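Local coordinates for protein AlyGC (Glaciecola chathamensis, PDB 5GKD) that probably cleaves alginate by beta-elimination as a calcium-containing polysaccharide lyase of family 6, built on a parallel beta-helix, at residues A[256-261]-A[279-284]; A[316-321]-A[347-352]. All coordinates share one frame; numbering follows the deposited sequence.

Contact 1: A[256-261]-A[279-284]; sequences GVDHTG and GLTGYR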
loop_
_atom_site.group_PDB
_atom_site.type_symbol
_atom_site.label_atom_id
_atom_site.label_comp_id
_atom_site.label_asym_id
_atom_site.label_seq_id
_atom_site.Cartn_x
_atom_site.Cartn_y
_atom_site.Cartn_z
ATOM N N GLY A 256 11.743 35.985 1.747
ATOM C CA GLY A 256 12.796 35.149 2.294
ATOM C C GLY A 256 12.417 33.715 2.618
ATOM O O GLY A 256 13.227 32.996 3.202
ATOM N N VAL A 257 11.223 33.266 2.242
ATOM C CA VAL A 257 10.829 31.878 2.485
ATOM C C VAL A 257 11.632 30.937 1.591
ATOM O O VAL A 257 11.985 31.271 0.449
ATOM C CB VAL A 257 9.310 31.720 2.269
ATOM C CG1 VAL A 257 8.890 30.255 2.279
ATOM C CG2 VAL A 257 8.552 32.493 3.339
ATOM N N ASP A 258 11.930 29.750 2.124
ATOM C CA ASP A 258 12.805 28.786 1.468
ATOM C C ASP A 258 12.254 28.375 0.111
ATOM O O ASP A 258 11.062 28.118 -0.037
ATOM C CB ASP A 258 12.979 27.531 2.352
ATOM C CG ASP A 258 14.257 26.742 2.027
ATOM O OD1 ASP A 258 15.250 27.392 1.619
ATOM O OD2 ASP A 258 14.297 25.483 2.184
ATOM N N HIS A 259 13.133 28.306 -0.880
ATOM C CA HIS A 259 12.795 27.783 -2.199
ATOM C C HIS A 259 11.714 28.601 -2.927
ATOM O O HIS A 259 10.944 28.054 -3.716
ATOM C CB HIS A 259 12.375 26.311 -2.102
ATOM C CG HIS A 259 13.515 25.374 -1.857
ATOM N ND1 HIS A 259 14.569 25.239 -2.734
ATOM C CD2 HIS A 259 13.765 24.522 -0.839
ATOM C CE1 HIS A 259 15.420 24.346 -2.267
ATOM N NE2 HIS A 259 14.955 23.893 -1.118
ATOM N N THR A 260 11.640 29.911 -2.712
ATOM C CA THR A 260 10.769 30.771 -3.512
ATOM C C THR A 260 11.474 31.234 -4.800
ATOM O O THR A 260 12.574 31.790 -4.742
ATOM C CB THR A 260 10.328 31.991 -2.695
ATOM O OG1 THR A 260 11.455 32.569 -2.029
ATOM C CG2 THR A 260 9.286 31.628 -1.675
ATOM N N GLY A 261 10.852 30.993 -5.957
ATOM C CA GLY A 261 11.305 31.556 -7.256
ATOM C C GLY A 261 10.367 32.688 -7.717
ATOM O O GLY A 261 9.470 33.032 -6.987
ATOM N N GLY A 279 12.905 39.135 -2.429
ATOM C CA GLY A 279 13.071 38.196 -1.331
ATOM C C GLY A 279 12.946 36.750 -1.743
ATOM O O GLY A 279 12.375 35.945 -0.996
ATOM N N LEU A 280 13.470 36.402 -2.910
ATOM C CA LEU A 280 13.381 35.062 -3.472
ATOM C C LEU A 280 14.662 34.300 -3.181
ATOM O O LEU A 280 15.755 34.775 -3.501
ATOM C CB LEU A 280 13.156 35.129 -4.981
ATOM C CG LEU A 280 11.939 35.942 -5.406
ATOM C CD1 LEU A 280 11.825 35.933 -6.919
ATOM C CD2 LEU A 280 10.702 35.317 -4.778
ATOM N N THR A 281 14.530 33.117 -2.595
ATOM C CA THR A 281 15.682 32.388 -2.102
ATOM C C THR A 281 16.029 31.167 -2.931
ATOM O O THR A 281 16.986 30.475 -2.594
ATOM C CB THR A 281 15.453 31.945 -0.656
ATOM O OG1 THR A 281 14.445 30.937 -0.650
ATOM C CG2 THR A 281 14.974 33.090 0.170
ATOM N N GLY A 282 15.291 30.870 -3.982
ATOM C CA GLY A 282 15.496 29.614 -4.674
ATOM C C GLY A 282 16.732 29.616 -5.535
ATOM O O GLY A 282 17.329 30.653 -5.806
ATOM N N TYR A 283 17.090 28.427 -6.013
ATOM C CA TYR A 283 18.271 28.256 -6.851
ATOM C C TYR A 283 17.986 27.208 -7.919
ATOM O O TYR A 283 16.942 26.561 -7.919
ATOM C CB TYR A 283 19.509 27.874 -6.018
ATOM C CG TYR A 283 19.348 26.644 -5.159
ATOM C CD1 TYR A 283 19.587 25.377 -5.672
ATOM C CD2 TYR A 283 18.956 26.747 -3.832
ATOM C CE1 TYR A 283 19.442 24.250 -4.886
ATOM C CE2 TYR A 283 18.806 25.630 -3.046
ATOM C CZ TYR A 283 19.054 24.386 -3.575
ATOM O OH TYR A 283 18.904 23.279 -2.778
ATOM N N ARG A 284 18.943 27.041 -8.824
ATOM C CA ARG A 284 18.858 26.138 -9.981
ATOM C C ARG A 284 17.562 26.465 -10.722
ATOM O O ARG A 284 17.327 27.638 -11.037
ATOM C CB ARG A 284 19.020 24.689 -9.551
ATOM C CG ARG A 284 19.327 23.770 -10.729
ATOM C CD ARG A 284 19.969 22.446 -10.306
ATOM N NE ARG A 284 20.477 21.737 -11.482
ATOM C CZ ARG A 284 19.770 20.890 -12.223
ATOM N NH1 ARG A 284 18.504 20.614 -11.914
ATOM N NH2 ARG A 284 20.334 20.303 -13.269
HETATM O O HOH W 1 16.028 28.240 -1.503
HETATM O O HOH W 2 14.779 26.410 -5.173
#
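The His259 imidazole brings its edge to Tyr283: His259 CE1 lies 3.7 Å from Tyr283 OH, which sits near the imidazole plane, and the two rings meet obliquely, their planes inclined at 49°. One face of the imidazole carries a water, set off toward the rim; this water accepts from His259 N and donates to Thr281 O. A second water lies in plane at the edge, 2.7 Å from His259 ND1; the same water accepts from Tyr283 N and so ties the ring to the facing backbone. Beyond the pair, Phe634 stacks on the imidazole and His637 is hydrogen-bonded to NE2, both from the C-terminal half of the chain.

At the start of the turn, Val257 O is gripped by two threonine hydroxyls. Thr281 OG1 donates to Val257 O at 2.7 Å from above the carbonyl plane, while Thr260 OG1 donates to the same Val257 O at 2.8 Å, tilted only slightly from that plane. Thr260 holds OG1 between its backbone N and carbonyl carbon (chi1 47°), where the same oxygen can accept from Thr281 N at 3.2 Å. Backbone bonds close both ends: Gly256 N to Gly279 O at 2.8 Å, and Gly282 N to Thr260 O at 3.0 Å. Between them Leu280 lays CD2 3.4 Å from Gly261 O and also against Thr260 CB.

The type II beta turn from Val257 to Thr260 thus docks on the equivalent loop one rung along, a stacking of turns along the helix axis that is characteristic of the parallel beta-helix of the pectate lyase-like clan.

Contact 2: A[316-321]-A[347-352]; sequences LVNVEH and VNDQGT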
loop_
_atom_site.group_PDB
_atom_site.type_symbol
_atom_site.label_atom_id
_atom_site.label_comp_id
_atom_site.label_asym_id
_atom_site.label_seq_id
_atom_site.Cartn_x
_atom_site.Cartn_y
_atom_site.Cartn_z
ATOM N N LEU A 316 14.883 43.431 -9.281
ATOM C CA LEU A 316 15.218 42.249 -8.500
ATOM C C LEU A 316 15.866 42.711 -7.205
ATOM O O LEU A 316 17.019 43.157 -7.209
ATOM C CB LEU A 316 16.133 41.308 -9.288
ATOM C CG LEU A 316 15.513 40.714 -10.560
ATOM C CD1 LEU A 316 15.808 41.541 -11.779
ATOM C CD2 LEU A 316 15.967 39.260 -10.796
ATOM N N VAL A 317 15.127 42.604 -6.103
ATOM C CA VAL A 317 15.594 43.029 -4.789
ATOM C C VAL A 317 15.821 41.795 -3.934
ATOM O O VAL A 317 14.895 40.998 -3.728
ATOM C CB VAL A 317 14.591 43.969 -4.108
ATOM C CG1 VAL A 317 15.130 44.427 -2.772
ATOM C CG2 VAL A 317 14.283 45.134 -4.978
ATOM N N ASN A 318 17.039 41.660 -3.404
ATOM C CA ASN A 318 17.427 40.524 -2.562
ATOM C C ASN A 318 16.984 39.198 -3.183
ATOM O O ASN A 318 16.408 38.333 -2.522
ATOM C CB ASN A 318 16.884 40.682 -1.142
ATOM C CG ASN A 318 17.478 41.891 -0.429
ATOM O OD1 ASN A 318 18.540 42.370 -0.800
ATOM N ND2 ASN A 318 16.794 42.388 0.589
ATOM N N VAL A 319 17.223 39.056 -4.482
ATOM C CA VAL A 319 17.009 37.795 -5.178
ATOM C C VAL A 319 18.338 37.062 -5.105
ATOM O O VAL A 319 19.350 37.546 -5.612
ATOM C CB VAL A 319 16.536 38.017 -6.619
ATOM C CG1 VAL A 319 16.525 36.716 -7.399
ATOM C CG2 VAL A 319 15.133 38.622 -6.607
ATOM N N GLU A 320 18.356 35.928 -4.407
ATOM C CA GLU A 320 19.637 35.324 -4.080
ATOM C C GLU A 320 20.301 34.699 -5.298
ATOM O O GLU A 320 21.529 34.701 -5.383
ATOM C CB GLU A 320 19.466 34.306 -2.955
ATOM C CG GLU A 320 18.931 34.970 -1.687
ATOM C CD GLU A 320 18.814 34.047 -0.485
ATOM O OE1 GLU A 320 19.252 32.875 -0.552
ATOM O OE2 GLU A 320 18.282 34.518 0.545
ATOM N N HIS A 321 19.537 34.189 -6.262
ATOM C CA HIS A 321 20.160 33.532 -7.405
ATOM C C HIS A 321 19.548 33.997 -8.718
ATOM O O HIS A 321 18.333 33.895 -8.920
ATOM C CB HIS A 321 20.081 32.011 -7.266
ATOM C CG HIS A 321 20.841 31.487 -6.089
ATOM N ND1 HIS A 321 22.205 31.305 -6.109
ATOM C CD2 HIS A 321 20.436 31.143 -4.846
ATOM C CE1 HIS A 321 22.608 30.857 -4.934
ATOM N NE2 HIS A 321 21.553 30.752 -4.150
ATOM N N VAL A 347 19.256 45.067 -6.811
ATOM C CA VAL A 347 19.698 45.592 -5.534
ATOM C C VAL A 347 19.749 44.420 -4.574
ATOM O O VAL A 347 18.724 43.775 -4.318
ATOM C CB VAL A 347 18.771 46.696 -5.003
ATOM C CG1 VAL A 347 19.303 47.209 -3.667
ATOM C CG2 VAL A 347 18.648 47.817 -6.009
ATOM N N ASN A 348 20.932 44.143 -4.044
ATOM C CA ASN A 348 21.145 42.980 -3.195
ATOM C C ASN A 348 22.028 43.401 -2.036
ATOM O O ASN A 348 23.089 43.990 -2.260
ATOM C CB ASN A 348 21.797 41.850 -4.007
ATOM C CG ASN A 348 21.759 40.520 -3.305
ATOM O OD1 ASN A 348 21.877 40.446 -2.094
ATOM N ND2 ASN A 348 21.608 39.457 -4.071
ATOM N N ASP A 349 21.605 43.118 -0.809
ATOM C CA ASP A 349 22.407 43.471 0.354
ATOM C C ASP A 349 23.282 42.319 0.850
ATOM O O ASP A 349 23.784 42.374 1.978
ATOM C CB ASP A 349 21.509 43.999 1.481
ATOM C CG ASP A 349 20.481 42.985 1.958
ATOM O OD1 ASP A 349 20.744 41.770 1.936
ATOM O OD2 ASP A 349 19.389 43.417 2.375
ATOM N N GLN A 350 23.480 41.280 0.046
ATOM C CA GLN A 350 24.267 40.131 0.475
ATOM C C GLN A 350 25.699 40.168 -0.046
ATOM O O GLN A 350 26.440 39.204 0.147
ATOM C CB GLN A 350 23.583 38.828 0.057
ATOM C CG GLN A 350 22.400 38.454 0.937
ATOM C CD GLN A 350 22.753 38.459 2.427
ATOM O OE1 GLN A 350 23.435 37.553 2.920
ATOM N NE2 GLN A 350 22.290 39.489 3.148
ATOM N N GLY A 351 26.108 41.264 -0.682
ATOM C CA GLY A 351 27.475 41.441 -1.115
ATOM C C GLY A 351 27.752 41.027 -2.544
ATOM O O GLY A 351 28.854 41.276 -3.046
ATOM N N THR A 352 26.787 40.422 -3.213
ATOM C CA THR A 352 26.971 39.917 -4.555
ATOM C C THR A 352 25.766 40.319 -5.390
ATOM O O THR A 352 24.699 40.636 -4.861
ATOM C CB THR A 352 27.139 38.387 -4.530
ATOM O OG1 THR A 352 27.609 37.921 -5.792
ATOM C CG2 THR A 352 25.816 37.706 -4.215
HETATM O O HOH W 3 18.612 41.026 -5.921
HETATM O O HOH W 4 20.380 39.486 -7.218
HETATM O O HOH W 5 22.615 36.500 -2.986
#
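Val347 O is the acceptor on which the backbone closes: Asn318 N reaches Val347 O at 2.9 Å, and Val317 CA adds a CA-H...O contact at 3.3 Å. A water that accepts from Val319 N is also within donating distance of it. One step back, Val347 N returns a bond of 3.0 Å to Leu316 O, completing a parallel bridge between Val317 and Val347.

Where the strands end, side chains take over from the ladder. Asn318 has CG beside its backbone N (chi1 -64°), which carries the amide across to the facing turn. There Asn318 OD1 accepts from Asp349 N at 3.2 Å, in a fairly straight bond (157°), and so stands in for a backbone carbonyl. The other branch, Asn318 ND2, makes a weak bond of 3.3 Å to Asp349 OD2; the two side chains cross at about a right angle, with the amide and carboxylate planes 44° apart. Asp349 OD1 is met on its anti side, from clearly out of the carboxylate plane, by Gln350 NE2 at 3.0 Å, so each carboxylate oxygen has a partner, the one on OD2 weak.

Asn348 shapes the turn itself. Asn348 OD1 accepts from Gln350 N at 2.8 Å, making an Asx turn, and its ND2 faces the carbonyls of Val319 and Glu320 through two waters, to which its bonds are weak.

Strand 310-317 lies between strands 271-278 and 339-347 in the parallel ladder, with Leu277 and Gly279 bonded to Val317 from the preceding rung, while Met390 of strand 390-392 packs on the side chains of Val317 and Val347.

Contact 1 comes first along the chain and closes before contact 2 opens; their centres are about 11 Å apart. Both join loops that leave one run of parallel strands (246-253, 271-278, 310-317, 339-347) and lead to a second run (263-265, 289-292, 322-326, 355-357), so they are neighbouring steps of the same beta-helix corner. Segments 279-284 and 316-321 supply the step between them: Gly279 N faces Val317 O and Glu320 N faces Leu280 O, each pair at 3.0 Å and probably hydrogen-bonded, while His321 packs on Gly282 and Tyr283. The corner is therefore continuous from contact 1, where Gly261 lies about 14 Å from the bound calcium ion, outward to contact 2.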